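Local coordinates for protein DegT/DnrJ/EryC1/StrS aminotransferase (Brucella abortus 2308, PDB 4QGR) that probably acts as a pyridoxal phosphate-dependent aminotransferase, transferring amino groups with the help of its bound cofactor, at residues A[89-94]-A[142-147]. Sequence-based numbering, arbitrary orientation.
Sequences SFTFAA and IPVDLF. With PLP (pyridoxal-5'-phosphate), chain E.
The ring of Phe90 meets Leu146 and Phe147 obliquely: methyl CD2 of Leu146 comes within 3.4 Å of Phe90 CD2, and Phe147 CZ lies 4.3 Å from Phe90 CE2. Leu146 also covers one face of the Phe147 ring, with its CG above the centre, and its side chain runs at about a right angle to that of Phe90. Tyr323 meets Phe90 edge-to-face. Over one face of the Phe92 ring lies C4A of the pyridoxal phosphate, offset toward the rim, with Phe92 CD2 3.4 Å from C4 of the cofactor, while His227 of the second subunit packs against this ring edge-to-face. With CG anti to the backbone N (chi1 -174°), Phe92 is carried over the cofactor and away from 142-147.

Further along, Thr91 crosses Val144 at a slant, Thr91 OG1 against methyl CG2 of Val144 at 3.5 Å. Both line the cofactor's methyl group: C2A is 3.7 Å from Thr91 OG1 and equally far from Val144 CG1. The threonine hydroxyl is hydrogen-bonded to Thr95, so its polar need is met inside this apolar corner. At the Phe147 end, Gln173 takes a hydrogen bond from Phe147 N at OE1 and gives one to the cofactor from NE2.

The loops that follow parallel strands 83-88 and 137-141 carry part of the cofactor site, as in fold-type I enzymes. No hydrogen bond passes between 89-94 and 142-147; their contact is van der Waals. Thr91 and Val144 pack on the methyl, Phe92 and Ala94 on the pyridine ring, consistent with a mostly apolar seat, while Ser194, Thr67 and Asn242 of the second subunit hydrogen-bond the cofactor.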
loop_
_atom_site.group_PDB
_atom_site.type_symbol
_atom_site.label_atom_id
_atom_site.label_comp_id
_atom_site.label_asym_id
_atom_site.label_seq_id
_atom_site.Cartn_x
_atom_site.Cartn_y
_atom_site.Cartn_z
ATOM N N SER A 89 -16.221 -4.138 16.997
ATOM C CA SER A 89 -16.946 -4.551 15.797
ATOM C C SER A 89 -17.555 -3.327 15.084
ATOM O O SER A 89 -17.727 -3.346 13.856
ATOM C CB SER A 89 -18.041 -5.538 16.211
ATOM O OG SER A 89 -18.903 -5.834 15.132
ATOM N N PHE A 90 -17.919 -2.285 15.838
ATOM C CA PHE A 90 -18.458 -1.067 15.249
ATOM C C PHE A 90 -17.327 -0.138 14.826
ATOM O O PHE A 90 -16.959 0.763 15.567
ATOM C CB PHE A 90 -19.405 -0.377 16.246
ATOM C CG PHE A 90 -20.384 0.545 15.602
ATOM C CD1 PHE A 90 -21.437 0.030 14.887
ATOM C CD2 PHE A 90 -20.227 1.937 15.698
ATOM C CE1 PHE A 90 -22.345 0.855 14.264
ATOM C CE2 PHE A 90 -21.126 2.786 15.080
ATOM C CZ PHE A 90 -22.183 2.246 14.357
ATOM N N THR A 91 -16.732 -0.435 13.670
ATOM C CA THR A 91 -15.616 0.299 13.122
ATOM C C THR A 91 -15.446 -0.127 11.654
ATOM O O THR A 91 -16.125 -1.062 11.170
ATOM C CB THR A 91 -14.322 0.025 13.927
ATOM O OG1 THR A 91 -13.264 0.837 13.438
ATOM C CG2 THR A 91 -13.923 -1.481 13.893
ATOM N N PHE A 92 -14.528 0.542 10.960
ATOM C CA PHE A 92 -14.144 0.168 9.606
ATOM C C PHE A 92 -13.413 -1.159 9.585
ATOM O O PHE A 92 -12.684 -1.493 10.528
ATOM C CB PHE A 92 -13.242 1.256 9.028
ATOM C CG PHE A 92 -12.889 1.054 7.585
ATOM C CD1 PHE A 92 -13.843 1.256 6.584
ATOM C CD2 PHE A 92 -11.615 0.713 7.225
ATOM C CE1 PHE A 92 -13.513 1.052 5.245
ATOM C CE2 PHE A 92 -11.270 0.516 5.898
ATOM C CZ PHE A 92 -12.214 0.716 4.903
ATOM N N ALA A 93 -13.587 -1.932 8.506
ATOM C CA ALA A 93 -13.062 -3.301 8.449
ATOM C C ALA A 93 -11.568 -3.442 8.785
ATOM O O ALA A 93 -11.150 -4.443 9.328
ATOM C CB ALA A 93 -13.306 -3.878 7.060
ATOM N N ALA A 94 -10.747 -2.494 8.353
ATOM C CA ALA A 94 -9.307 -2.542 8.576
ATOM C C ALA A 94 -8.911 -2.878 10.017
ATOM O O ALA A 94 -8.031 -3.633 10.191
ATOM C CB ALA A 94 -8.682 -1.223 8.193
ATOM N N ILE A 142 -6.803 -2.817 20.052
ATOM C CA ILE A 142 -6.878 -1.725 19.079
ATOM C C ILE A 142 -8.162 -0.931 19.299
ATOM O O ILE A 142 -9.158 -1.121 18.590
ATOM C CB ILE A 142 -6.754 -2.149 17.593
ATOM C CG1 ILE A 142 -5.599 -3.116 17.387
ATOM C CG2 ILE A 142 -6.618 -0.914 16.687
ATOM C CD1 ILE A 142 -5.388 -3.605 15.951
ATOM N N PRO A 143 -8.110 -0.005 20.266
ATOM C CA PRO A 143 -9.223 0.907 20.385
ATOM C C PRO A 143 -9.290 1.824 19.167
ATOM O O PRO A 143 -8.243 2.148 18.566
ATOM C CB PRO A 143 -8.905 1.709 21.655
ATOM C CG PRO A 143 -7.758 1.023 22.296
ATOM C CD PRO A 143 -7.012 0.371 21.151
ATOM N N VAL A 144 -10.508 2.258 18.833
ATOM C CA VAL A 144 -10.727 3.206 17.731
ATOM C C VAL A 144 -11.261 4.504 18.274
ATOM O O VAL A 144 -12.125 4.506 19.155
ATOM C CB VAL A 144 -11.720 2.628 16.700
ATOM C CG1 VAL A 144 -11.965 3.610 15.584
ATOM C CG2 VAL A 144 -11.191 1.294 16.159
ATOM N N ASP A 145 -10.745 5.611 17.758
ATOM C CA ASP A 145 -11.295 6.891 18.097
ATOM C C ASP A 145 -12.413 7.174 17.107
ATOM O O ASP A 145 -12.206 7.860 16.132
ATOM C CB ASP A 145 -10.242 7.973 17.991
ATOM C CG ASP A 145 -9.046 7.720 18.874
ATOM O OD1 ASP A 145 -9.214 7.154 19.988
ATOM O OD2 ASP A 145 -7.915 8.102 18.459
ATOM N N LEU A 146 -13.601 6.600 17.312
ATOM C CA LEU A 146 -14.586 6.577 16.232
ATOM C C LEU A 146 -15.146 7.963 15.989
ATOM O O LEU A 146 -15.480 8.657 16.909
ATOM C CB LEU A 146 -15.719 5.567 16.495
ATOM C CG LEU A 146 -16.503 5.133 15.255
ATOM C CD1 LEU A 146 -15.611 4.379 14.270
ATOM C CD2 LEU A 146 -17.700 4.257 15.584
ATOM N N PHE A 147 -15.263 8.344 14.733
ATOM C CA PHE A 147 -15.842 9.648 14.298
ATOM C C PHE A 147 -15.055 10.854 14.759
ATOM O O PHE A 147 -15.517 11.987 14.628
ATOM C CB PHE A 147 -17.341 9.810 14.687
ATOM C CG PHE A 147 -18.233 8.667 14.214
ATOM C CD1 PHE A 147 -18.038 8.041 12.984
ATOM C CD2 PHE A 147 -19.244 8.213 15.016
ATOM C CE1 PHE A 147 -18.874 7.007 12.562
ATOM C CE2 PHE A 147 -20.102 7.165 14.578
ATOM C CZ PHE A 147 -19.915 6.570 13.342
HETATM N N1 PLP E . -9.376 2.574 10.669
HETATM C C2 PLP E . -10.503 3.311 10.661
HETATM C C2A PLP E . -11.282 3.583 11.925
HETATM C C3 PLP E . -10.923 3.939 9.378
HETATM O O3 PLP E . -12.004 4.710 9.374
HETATM C C4 PLP E . -10.164 3.598 8.145
HETATM C C4A PLP E . -10.356 4.148 6.786
HETATM O O4A PLP E . -10.653 5.309 6.589
HETATM C C5 PLP E . -8.964 2.766 8.307
HETATM C C6 PLP E . -8.638 2.296 9.582
HETATM C C5A PLP E . -8.117 2.394 7.110
HETATM O O4P PLP E . -7.450 3.530 6.542
HETATM P P PLP E . -7.143 3.589 4.964
HETATM O O1P PLP E . -6.135 4.716 4.753
HETATM O O2P PLP E . -6.683 2.223 4.526
HETATM O O3P PLP E . -8.522 3.971 4.402
#